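Local coordinates for protein methylocystis parvus OBBP MbnE (PDB 5ICQ) that probably binds the copper-chelating peptide methanobactin in the periplasm, as a solute-binding protein of family 5 that would hand it to a transport system, at residues V210-S214 and D215-A219; R436-D440 and G441-S445; Y483-R486 and R487-D491; R545-E548 and D549-A553; A556-R559 and V560-G564. All blocks are in the same frame, centred on the assembly; numbering follows the deposited sequence.

Contact 1. Residues V210-S214 and D215-A219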
# COMPACT_ATOMS: atom_id res chain seq x y z
N VAL A 210 -11.16 -28.19 -0.20
CA VAL A 210 -11.85 -26.94 0.10
C VAL A 210 -12.22 -26.85 1.58
O VAL A 210 -12.30 -25.76 2.14
CB VAL A 210 -13.07 -26.74 -0.81
CG1 VAL A 210 -12.70 -26.97 -2.27
CG2 VAL A 210 -14.20 -27.65 -0.41
N GLU A 211 -12.44 -28.00 2.24
CA GLU A 211 -12.81 -27.95 3.65
C GLU A 211 -11.65 -27.52 4.54
O GLU A 211 -11.87 -26.95 5.61
CB GLU A 211 -13.36 -29.31 4.09
CG GLU A 211 -14.87 -29.45 3.90
CD GLU A 211 -15.29 -29.56 2.45
OE1 GLU A 211 -14.54 -30.18 1.67
OE2 GLU A 211 -16.35 -29.00 2.10
N ARG A 212 -10.41 -27.78 4.11
CA ARG A 212 -9.22 -27.34 4.84
C ARG A 212 -8.85 -25.89 4.59
O ARG A 212 -7.97 -25.36 5.27
CB ARG A 212 -8.00 -28.20 4.47
CG ARG A 212 -7.86 -29.56 5.13
CD ARG A 212 -7.76 -29.50 6.67
NE ARG A 212 -6.53 -28.92 7.22
CZ ARG A 212 -5.32 -29.46 7.13
NH1 ARG A 212 -5.13 -30.60 6.47
NH2 ARG A 212 -4.27 -28.86 7.70
N PHE A 213 -9.50 -25.23 3.62
CA PHE A 213 -9.06 -23.91 3.18
C PHE A 213 -8.99 -22.90 4.32
O PHE A 213 -8.09 -22.06 4.37
CB PHE A 213 -9.99 -23.40 2.07
CG PHE A 213 -9.54 -22.10 1.44
CD1 PHE A 213 -8.55 -22.09 0.48
CD2 PHE A 213 -10.12 -20.90 1.81
CE1 PHE A 213 -8.14 -20.90 -0.11
CE2 PHE A 213 -9.73 -19.71 1.23
CZ PHE A 213 -8.73 -19.71 0.27
N SER A 214 -9.93 -22.98 5.26
CA SER A 214 -9.98 -22.00 6.35
C SER A 214 -9.03 -22.33 7.50
O SER A 214 -8.95 -21.54 8.45
CB SER A 214 -11.40 -21.89 6.88
OG SER A 214 -11.91 -23.18 7.19
N ASP A 215 -8.34 -23.46 7.46
CA ASP A 215 -7.41 -23.85 8.51
C ASP A 215 -6.02 -23.29 8.20
O ASP A 215 -5.70 -22.94 7.06
CB ASP A 215 -7.36 -25.38 8.63
CG ASP A 215 -6.67 -25.88 9.91
OD1 ASP A 215 -6.54 -25.12 10.89
OD2 ASP A 215 -6.25 -27.06 9.93
N ALA A 216 -5.19 -23.20 9.24
CA ALA A 216 -3.76 -22.96 9.06
C ALA A 216 -3.11 -24.28 8.66
O ALA A 216 -3.19 -25.27 9.40
CB ALA A 216 -3.14 -22.40 10.34
N THR A 217 -2.48 -24.31 7.49
CA THR A 217 -1.98 -25.55 6.90
C THR A 217 -0.50 -25.41 6.58
O THR A 217 -0.07 -24.40 6.04
CB THR A 217 -2.75 -25.89 5.62
OG1 THR A 217 -2.70 -24.77 4.72
CG2 THR A 217 -4.21 -26.19 5.93
N LEU A 218 0.27 -26.45 6.91
CA LEU A 218 1.68 -26.50 6.54
C LEU A 218 1.96 -27.52 5.45
O LEU A 218 3.13 -27.71 5.08
CB LEU A 218 2.55 -26.80 7.77
CG LEU A 218 2.42 -25.75 8.87
CD1 LEU A 218 3.00 -26.27 10.18
CD2 LEU A 218 3.10 -24.44 8.45
N ALA A 219 0.94 -28.21 4.94
CA ALA A 219 1.15 -29.07 3.78
C ALA A 219 1.66 -28.24 2.62
O ALA A 219 1.26 -27.09 2.43
CB ALA A 219 -0.15 -29.79 3.41
O HOH W 1 -1.54 -29.09 6.17
O HOH W 2 -5.45 -23.61 4.40
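Asp215 meets Arg212 twice, once through the backbone and once through the side chains. Its N-H closes a type I beta turn running from Arg212 to Asp215, with Asp215 N 2.9 Å from Arg212 O. The carboxylate then takes the other end of the same residue: Asp215 OD2 receives Arg212 NE at 3.3 Å in a salt bridge, using its anti lone pair. This bond is somewhat bent, 141° at the hydrogen, and guanidinium and carboxylate planes are 53° apart, so the two groups do not lie flat in a two-pronged pair. The other oxygen, Asp215 OD1, takes a weak bond from Ala216 N.

At Thr217 the methyl does the touching. CG2 lies over one face of the Arg212 guanidinium, 3.2 Å from Arg212 NH2; chi1 of 54° holds OG1 between the two backbone arms, toward a water, and leaves the methyl to lie over the guanidinium. Thr217 OG1 is 3.0 Å from that water, which also lies within bonding distance of Phe213 O and Asp215 O and is thus shared between the turn and Thr217. Farther on, Ala219 N and Arg212 NH2 both donate to a second water, which extends the arginine's hold to the end of 215-219.

All of this belongs to the long surface loop between helix 193-198 and strand 227-233. Phe213 pins the loop inward by packing on Leu154, Leu155 and Lys158 of helix 145-158, while Thr217 pairs through its backbone with Leu77 of a neighbouring loop.

Contact 2. Residues R436-D440 and G441-S445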
# COMPACT_ATOMS: atom_id res chain seq x y z
N ARG A 436 -5.72 29.54 29.37
CA ARG A 436 -6.44 28.43 28.76
C ARG A 436 -7.23 28.89 27.54
O ARG A 436 -7.90 29.92 27.56
CB ARG A 436 -7.41 27.79 29.75
CG ARG A 436 -6.75 27.12 30.94
CD ARG A 436 -7.76 26.86 32.05
NE ARG A 436 -7.29 27.34 33.34
CZ ARG A 436 -7.28 28.61 33.72
NH1 ARG A 436 -7.72 29.56 32.89
NH2 ARG A 436 -6.83 28.95 34.92
N LEU A 437 -7.15 28.09 26.48
CA LEU A 437 -8.05 28.26 25.34
C LEU A 437 -9.46 27.83 25.74
O LEU A 437 -9.66 26.73 26.24
CB LEU A 437 -7.57 27.42 24.16
CG LEU A 437 -8.37 27.63 22.88
CD1 LEU A 437 -7.95 28.96 22.26
CD2 LEU A 437 -8.16 26.46 21.91
N MET A 438 -10.44 28.70 25.49
CA MET A 438 -11.82 28.42 25.88
C MET A 438 -12.67 28.13 24.64
O MET A 438 -12.56 28.83 23.63
CB MET A 438 -12.43 29.61 26.64
CG MET A 438 -11.62 30.06 27.85
SD MET A 438 -11.56 28.83 29.16
CE MET A 438 -13.22 28.90 29.82
N LYS A 439 -13.50 27.09 24.73
CA LYS A 439 -14.50 26.80 23.71
C LYS A 439 -15.82 26.48 24.40
O LYS A 439 -15.87 25.63 25.30
CB LYS A 439 -14.09 25.63 22.80
CG LYS A 439 -15.11 25.31 21.72
CD LYS A 439 -14.67 24.12 20.86
CE LYS A 439 -15.67 23.85 19.74
NZ LYS A 439 -16.91 23.19 20.24
N ASP A 440 -16.88 27.18 23.99
CA ASP A 440 -18.21 27.02 24.60
C ASP A 440 -18.15 27.20 26.12
O ASP A 440 -18.79 26.47 26.88
CB ASP A 440 -18.83 25.67 24.24
CG ASP A 440 -18.97 25.48 22.75
OD1 ASP A 440 -19.26 26.47 22.04
OD2 ASP A 440 -18.79 24.34 22.28
N GLY A 441 -17.34 28.14 26.58
CA GLY A 441 -17.26 28.45 27.99
C GLY A 441 -16.44 27.51 28.85
O GLY A 441 -16.42 27.69 30.07
N GLU A 442 -15.77 26.52 28.27
CA GLU A 442 -14.97 25.53 28.99
C GLU A 442 -13.55 25.49 28.45
O GLU A 442 -13.33 25.72 27.26
CB GLU A 442 -15.59 24.13 28.89
CG GLU A 442 -16.98 24.00 29.50
CD GLU A 442 -16.95 23.99 31.01
OE1 GLU A 442 -17.75 24.72 31.63
OE2 GLU A 442 -16.13 23.24 31.58
N PRO A 443 -12.56 25.17 29.29
CA PRO A 443 -11.19 25.05 28.80
C PRO A 443 -11.06 23.91 27.81
O PRO A 443 -11.70 22.86 27.96
CB PRO A 443 -10.37 24.79 30.07
CG PRO A 443 -11.29 25.08 31.22
CD PRO A 443 -12.67 24.82 30.72
N PHE A 444 -10.25 24.11 26.78
CA PHE A 444 -10.13 23.10 25.73
C PHE A 444 -9.16 22.02 26.19
O PHE A 444 -8.01 22.32 26.55
CB PHE A 444 -9.66 23.71 24.40
CG PHE A 444 -9.98 22.85 23.21
CD1 PHE A 444 -9.28 21.67 22.97
CD2 PHE A 444 -11.02 23.19 22.34
CE1 PHE A 444 -9.58 20.87 21.88
CE2 PHE A 444 -11.33 22.39 21.25
CZ PHE A 444 -10.60 21.22 21.02
N SER A 445 -9.61 20.76 26.20
CA SER A 445 -8.70 19.67 26.51
C SER A 445 -9.15 18.40 25.78
O SER A 445 -10.34 18.21 25.51
CB SER A 445 -8.60 19.42 28.02
OG SER A 445 -9.73 18.74 28.51
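Lys439 and Glu442 face each other as the last pair of a beta hairpin, joined by a type I' turn through Asp440 and Gly441. Lys439 N reaches Glu442 O at 2.9 Å and Glu442 N returns to Lys439 O; beyond the non-hydrogen-bonded pair Met438 and Pro443, Phe444 N gives a 2.7 Å bond to Leu437 O. Gly441, at phi 78°, takes a conformation that favours glycine.

The tight side is built round Phe444. Leu437 CD2 lies 4.0 Å from Phe444 CB, and the ring continues inward to an edge-to-face contact with Phe342. Lys439 runs alongside the ring, its CD at the ring edge 3.8 Å from Phe444 CE2. Its CG is anti to the backbone N (chi1 -179°) and the chain stays straight as far as CE, which carries NZ past the phenyl to a salt bridge with Asp440 OD2, 3.0 Å away and met from above the carboxylate plane, and to a weak bond with Ala331 O. Cutting this side chain back to an alanine is likely to leave the Asp440 carboxylate without its charged mate and the edge of the Phe444 ring uncovered.

The opposite face, with Met438 and Pro443, is the more solvent-exposed: Pro443 is exposed and Met438 partly so. Arg436 CD rests beside the proline ring, and Met438 folds back at chi2 and chi3 toward the turn, bringing its CE to 3.4 Å from Gly441 O.

Contact 3. Residues Y483-R486 and R487-D491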
# COMPACT_ATOMS: atom_id res chain seq x y z
N TYR A 483 -6.70 -0.64 22.64
CA TYR A 483 -6.44 0.21 21.48
C TYR A 483 -7.25 -0.24 20.27
O TYR A 483 -7.88 0.57 19.59
CB TYR A 483 -4.95 0.19 21.16
CG TYR A 483 -4.53 1.16 20.06
CD1 TYR A 483 -4.29 2.50 20.35
CD2 TYR A 483 -4.36 0.73 18.75
CE1 TYR A 483 -3.90 3.39 19.35
CE2 TYR A 483 -3.98 1.61 17.75
CZ TYR A 483 -3.76 2.94 18.06
OH TYR A 483 -3.37 3.83 17.07
N GLN A 484 -7.22 -1.54 19.98
CA GLN A 484 -7.96 -2.06 18.84
C GLN A 484 -9.46 -1.87 19.03
O GLN A 484 -10.17 -1.46 18.10
CB GLN A 484 -7.62 -3.53 18.62
CG GLN A 484 -8.58 -4.24 17.66
CD GLN A 484 -8.37 -5.75 17.61
OE1 GLN A 484 -7.93 -6.29 16.60
NE2 GLN A 484 -8.71 -6.43 18.70
N ARG A 485 -9.97 -2.17 20.23
CA ARG A 485 -11.40 -1.99 20.47
C ARG A 485 -11.81 -0.52 20.36
O ARG A 485 -12.86 -0.19 19.79
CB ARG A 485 -11.79 -2.54 21.84
CG ARG A 485 -13.21 -2.23 22.24
CD ARG A 485 -13.94 -3.47 22.72
NE ARG A 485 -13.20 -4.16 23.77
CZ ARG A 485 -12.79 -5.42 23.69
NH1 ARG A 485 -13.05 -6.14 22.61
NH2 ARG A 485 -12.12 -5.97 24.70
N ARG A 486 -11.00 0.38 20.92
CA ARG A 486 -11.36 1.79 20.88
C ARG A 486 -11.22 2.36 19.47
O ARG A 486 -12.01 3.23 19.07
CB ARG A 486 -10.52 2.58 21.88
CG ARG A 486 -10.96 2.29 23.32
CD ARG A 486 -10.09 3.04 24.34
NE ARG A 486 -10.16 4.48 24.09
CZ ARG A 486 -9.49 5.40 24.79
NH1 ARG A 486 -8.72 5.02 25.81
NH2 ARG A 486 -9.61 6.69 24.49
N ARG A 487 -10.26 1.87 18.69
CA ARG A 487 -10.17 2.32 17.31
C ARG A 487 -11.40 1.87 16.52
O ARG A 487 -11.95 2.64 15.72
CB ARG A 487 -8.89 1.79 16.66
CG ARG A 487 -8.69 2.24 15.23
CD ARG A 487 -7.55 1.49 14.56
NE ARG A 487 -7.96 0.12 14.26
CZ ARG A 487 -7.25 -0.96 14.57
NH1 ARG A 487 -6.08 -0.84 15.18
NH2 ARG A 487 -7.72 -2.16 14.25
N GLN A 488 -11.85 0.63 16.75
CA GLN A 488 -13.00 0.09 16.04
C GLN A 488 -14.28 0.84 16.35
O GLN A 488 -15.14 1.01 15.48
CB GLN A 488 -13.17 -1.40 16.37
CG GLN A 488 -12.14 -2.27 15.66
CD GLN A 488 -12.13 -3.71 16.17
OE1 GLN A 488 -12.74 -4.02 17.20
NE2 GLN A 488 -11.44 -4.59 15.45
N LYS A 489 -14.44 1.27 17.60
CA LYS A 489 -15.63 2.00 18.04
C LYS A 489 -15.49 3.51 17.90
O LYS A 489 -16.43 4.23 18.24
CB LYS A 489 -15.95 1.63 19.49
CG LYS A 489 -16.22 0.14 19.68
CD LYS A 489 -16.60 -0.20 21.12
CE LYS A 489 -17.14 -1.63 21.22
NZ LYS A 489 -17.50 -2.01 22.62
N PHE A 490 -14.34 3.99 17.41
CA PHE A 490 -14.05 5.43 17.31
C PHE A 490 -14.13 6.11 18.68
O PHE A 490 -14.59 7.25 18.81
CB PHE A 490 -14.98 6.11 16.30
CG PHE A 490 -15.01 5.41 14.95
CD1 PHE A 490 -13.85 5.20 14.22
CD2 PHE A 490 -16.22 4.95 14.42
CE1 PHE A 490 -13.88 4.55 12.97
CE2 PHE A 490 -16.26 4.30 13.17
CZ PHE A 490 -15.09 4.09 12.45
N ASP A 491 -13.65 5.42 19.72
CA ASP A 491 -13.66 5.96 21.08
C ASP A 491 -12.32 6.63 21.37
O ASP A 491 -11.47 6.13 22.13
CB ASP A 491 -13.99 4.87 22.09
CG ASP A 491 -13.99 5.38 23.52
OD1 ASP A 491 -14.10 6.62 23.72
OD2 ASP A 491 -13.87 4.55 24.43
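Arg486 holds one backbone oxygen, Asp491 O, with both NE and NH2: NE lies 2.9 Å and NH2 3.1 Å from Asp491 O. The oxygen sits in the guanidinium plane, and NE lies close to the line of the C=O bond. The aspartate carboxylate adds charge rather than a directed bond, since Asp491 OD2 is a long 3.7 Å from Arg486 NE and well out of the guanidinium plane. In the other direction Asp491 N donates to Arg486 O at 2.8 Å, so backbone and side chain of Arg486 both hold the same residue.

This is the C-terminal end of helix 480-489, closed by a Schellman motif: Phe490 takes positive phi (58°), and Asp491 N and, more weakly, Phe490 N bond back into the last turn.

One turn earlier, side chains four residues apart run along the helix surface. Gln484 and Gln488 lie side by side with amide planes 14° apart, Gln488 NE2 being 3.6 Å from Gln484 CG. The Lys489 CD and CE methylenes lie alongside Arg485 CG and CD, while the like-charged ends stay apart, Arg485 NE 4.9 Å from Lys489 NZ. Arg487, with CG anti to the backbone N (chi1 -178°), reaches back toward Tyr483; its guanidinium has Tyr483 CE2 at its edge and Gln484 CA over one face.

Second partners fix the charged ends. Arg486 NH2 also makes a salt bridge to Glu447 of strand 442-450, and Asp491 OD1 one to Arg330. Tyr483 packs on Met449 of that strand and Met495 of strand 494-498, while Phe490 forms a cation-pi contact with Arg329.

Contact 4. Residues R545-E548 and D549-A553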
# COMPACT_ATOMS: atom_id res chain seq x y z
N ARG A 545 -11.55 7.57 -17.31
CA ARG A 545 -11.08 6.53 -18.22
C ARG A 545 -9.65 6.74 -18.68
O ARG A 545 -8.85 5.81 -18.64
CB ARG A 545 -12.03 6.40 -19.42
CG ARG A 545 -13.39 5.85 -19.02
CD ARG A 545 -14.19 5.41 -20.21
NE ARG A 545 -15.50 4.89 -19.83
CZ ARG A 545 -16.29 4.22 -20.67
NH1 ARG A 545 -15.89 3.99 -21.91
NH2 ARG A 545 -17.48 3.78 -20.26
N SER A 546 -9.29 7.96 -19.10
CA SER A 546 -7.94 8.21 -19.56
C SER A 546 -7.01 8.47 -18.39
O SER A 546 -7.44 8.89 -17.31
CB SER A 546 -7.90 9.41 -20.51
OG SER A 546 -8.11 10.62 -19.79
N GLN A 547 -5.72 8.21 -18.60
CA GLN A 547 -4.75 8.45 -17.53
C GLN A 547 -4.72 9.92 -17.15
O GLN A 547 -4.58 10.27 -15.97
CB GLN A 547 -3.37 7.96 -17.97
CG GLN A 547 -2.32 7.95 -16.87
CD GLN A 547 -2.61 6.91 -15.80
OE1 GLN A 547 -3.09 5.81 -16.10
NE2 GLN A 547 -2.32 7.24 -14.55
N GLU A 548 -4.88 10.81 -18.14
CA GLU A 548 -4.86 12.24 -17.87
C GLU A 548 -6.06 12.66 -17.03
O GLU A 548 -5.92 13.45 -16.09
CB GLU A 548 -4.82 13.02 -19.19
CG GLU A 548 -4.96 14.52 -19.03
CD GLU A 548 -4.68 15.28 -20.32
OE1 GLU A 548 -4.06 14.70 -21.24
OE2 GLU A 548 -5.09 16.45 -20.41
N ASP A 549 -7.24 12.13 -17.35
CA ASP A 549 -8.42 12.45 -16.54
C ASP A 549 -8.32 11.85 -15.15
O ASP A 549 -8.84 12.43 -14.19
CB ASP A 549 -9.68 11.97 -17.24
CG ASP A 549 -10.01 12.79 -18.48
OD1 ASP A 549 -9.30 13.79 -18.73
OD2 ASP A 549 -10.97 12.45 -19.20
N PHE A 550 -7.67 10.69 -15.02
CA PHE A 550 -7.46 10.09 -13.70
C PHE A 550 -6.56 10.96 -12.84
O PHE A 550 -6.88 11.24 -11.68
CB PHE A 550 -6.86 8.69 -13.85
CG PHE A 550 -6.66 7.97 -12.53
CD1 PHE A 550 -7.75 7.63 -11.74
CD2 PHE A 550 -5.39 7.62 -12.10
CE1 PHE A 550 -7.57 6.95 -10.53
CE2 PHE A 550 -5.21 6.94 -10.90
CZ PHE A 550 -6.30 6.61 -10.11
N VAL A 551 -5.43 11.41 -13.39
CA VAL A 551 -4.54 12.28 -12.63
C VAL A 551 -5.27 13.55 -12.20
O VAL A 551 -5.17 13.98 -11.05
CB VAL A 551 -3.27 12.60 -13.45
CG1 VAL A 551 -2.44 13.68 -12.78
CG2 VAL A 551 -2.45 11.34 -13.63
N THR A 552 -6.03 14.15 -13.12
CA THR A 552 -6.83 15.33 -12.80
C THR A 552 -7.72 15.07 -11.59
O THR A 552 -7.75 15.87 -10.64
CB THR A 552 -7.68 15.72 -14.02
OG1 THR A 552 -6.81 16.05 -15.11
CG2 THR A 552 -8.55 16.92 -13.71
N ALA A 553 -8.45 13.96 -11.61
CA ALA A 553 -9.40 13.68 -10.53
C ALA A 553 -8.69 13.43 -9.21
O ALA A 553 -9.18 13.85 -8.15
CB ALA A 553 -10.28 12.48 -10.91
O HOH W 3 -11.38 9.90 -19.50
O HOH W 4 -8.45 12.46 -21.69
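Ser546 caps the start of helix 547-563 in a local, largely solvent-facing contact with Asp549 and the first helical turn. From the N-cap position its OG accepts Asp549 N at 3.0 Å, with 160° at the hydrogen. Chi1 of 72° tucks the hydroxyl back over the backbone, where it faces the Asp549 N-H. The Asp549 side chain comes back toward the cap through water: one water accepts from Ser546 N and donates to Asp549 OD2 at 2.6 Å, and another lies 2.7 Å from Ser546 OG and gives a weak bond to Asp549 OD1.

Regular helical bonds follow, with Phe550 N to Ser546 O and Val551 N to Gln547 O. At Glu548 O two donors converge, Thr552 N at 3.1 Å and Thr552 OG1 at 2.9 Å, one from each side of the peptide plane. The buried side of the turn is led by Phe550, which stacks on His41 and packs on Leu541 of helix 532-543, whereas Thr552 lies against helix 381-387.

A serine oxygen thus satisfies an amide that the helix itself cannot serve, and the carboxylates of Glu548 and Asp549 near this N-terminus would probably interact favourably with the helix dipole.

Contact 5. Residues A556-R559 and V560-G564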
# COMPACT_ATOMS: atom_id res chain seq x y z
N ALA A 556 -7.52 16.74 -7.73
CA ALA A 556 -8.65 17.46 -7.13
C ALA A 556 -9.10 16.78 -5.84
O ALA A 556 -9.45 17.45 -4.86
CB ALA A 556 -9.81 17.54 -8.13
N TYR A 557 -9.14 15.45 -5.84
CA TYR A 557 -9.47 14.70 -4.63
C TYR A 557 -8.51 15.02 -3.49
O TYR A 557 -8.92 15.24 -2.34
CB TYR A 557 -9.46 13.21 -5.00
CG TYR A 557 -9.61 12.22 -3.87
CD1 TYR A 557 -10.73 12.22 -3.05
CD2 TYR A 557 -8.66 11.23 -3.67
CE1 TYR A 557 -10.87 11.27 -2.03
CE2 TYR A 557 -8.80 10.28 -2.67
CZ TYR A 557 -9.90 10.31 -1.85
OH TYR A 557 -10.05 9.37 -0.84
N ASP A 558 -7.21 15.05 -3.79
CA ASP A 558 -6.19 15.43 -2.80
C ASP A 558 -6.51 16.79 -2.19
O ASP A 558 -6.48 16.95 -0.96
CB ASP A 558 -4.81 15.44 -3.48
CG ASP A 558 -3.64 15.46 -2.48
OD1 ASP A 558 -3.75 14.86 -1.39
OD2 ASP A 558 -2.59 16.08 -2.80
N ARG A 559 -6.84 17.77 -3.03
CA ARG A 559 -7.17 19.11 -2.53
C ARG A 559 -8.36 19.08 -1.58
O ARG A 559 -8.37 19.80 -0.58
CB ARG A 559 -7.46 20.07 -3.69
CG ARG A 559 -6.34 20.09 -4.73
CD ARG A 559 -6.46 21.24 -5.73
NE ARG A 559 -5.61 20.93 -6.88
CZ ARG A 559 -4.39 21.41 -7.05
NH1 ARG A 559 -3.88 22.21 -6.11
NH2 ARG A 559 -3.67 21.06 -8.11
N VAL A 560 -9.39 18.29 -1.90
CA VAL A 560 -10.57 18.24 -1.03
C VAL A 560 -10.22 17.59 0.30
O VAL A 560 -10.61 18.08 1.37
CB VAL A 560 -11.72 17.51 -1.74
CG1 VAL A 560 -12.89 17.28 -0.78
CG2 VAL A 560 -12.19 18.30 -2.98
N LEU A 561 -9.48 16.48 0.28
CA LEU A 561 -9.07 15.85 1.53
C LEU A 561 -8.24 16.79 2.38
O LEU A 561 -8.47 16.93 3.59
CB LEU A 561 -8.27 14.58 1.24
CG LEU A 561 -9.03 13.38 0.67
CD1 LEU A 561 -8.05 12.20 0.51
CD2 LEU A 561 -10.19 13.00 1.60
N LEU A 562 -7.23 17.42 1.78
CA LEU A 562 -6.36 18.30 2.55
C LEU A 562 -7.13 19.48 3.12
O LEU A 562 -6.85 19.93 4.24
CB LEU A 562 -5.20 18.80 1.68
CG LEU A 562 -4.19 17.73 1.27
CD1 LEU A 562 -3.25 18.24 0.15
CD2 LEU A 562 -3.37 17.31 2.49
N SER A 563 -8.10 20.01 2.35
CA SER A 563 -8.85 21.19 2.77
C SER A 563 -9.78 20.91 3.94
O SER A 563 -10.27 21.86 4.55
CB SER A 563 -9.68 21.75 1.61
OG SER A 563 -8.82 22.31 0.65
N GLY A 564 -10.03 19.64 4.26
CA GLY A 564 -10.81 19.31 5.43
C GLY A 564 -10.02 19.26 6.72
O GLY A 564 -10.62 19.28 7.80
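Tyr557 and Leu561 cross one turn apart on the buried later part of helix 547-563, in a CH-pi contact between positions i and i+4. Leu561 CD1 stands over the ring face, 3.9 Å from its centroid and 25° off the ring normal; it is displaced toward the phenol end, with Tyr557 CZ the closest atom at 3.5 Å. With CG anti to the backbone N (chi1 173°), the ring swings toward the following turn, where the leucine methyl meets it. Its hydroxyl goes on to Gln509, and ring and leucine both pack against Trp513 of helix 508-513. A serine in place of the tyrosine would probably leave Leu561 CD1 without its aromatic platform and Gln509 without the phenol partner.

Asp558 and Leu562 also cross obliquely, but here a methyl meets a carboxylate: Leu562 CD1 is 3.7 Å from Asp558 OD2. The charge itself is met by Ser365, Ser374 and the backbone N of Phe366, so the buried carboxylate has several donors.

Arg559 turns another way, its chain stretched out as far as NE, to a salt bridge with Glu383 of helix 381-387. Its carbonyl oxygen looks on to the next turn, where Ser563 N at 2.9 Å and Ser563 OG at 2.8 Å close on Arg559 O, the one above and the other below the carbonyl plane.

In the fold
The five contacts follow one another along the chain without overlap. Contact 1 lies apart, its centre about 56 Å from that of contact 2 and across the chain's centre from contacts 4 and 5. Contacts 4 and 5 share helix 547-563, one at its capped start and the other toward its end, centres about 16 Å apart. Contacts 2 and 3, about 26 Å apart between centres, are linked by strand 442-450 of the mixed sheet, which the hairpin opens and against whose later part helix 480-489 packs. Contact 5 lies about 13 Å from contact 2 by nearest atoms. Each contact thus orders its own turn, helix end or helix face, and the elements joining any of them are helix 547-563 and strand 442-450.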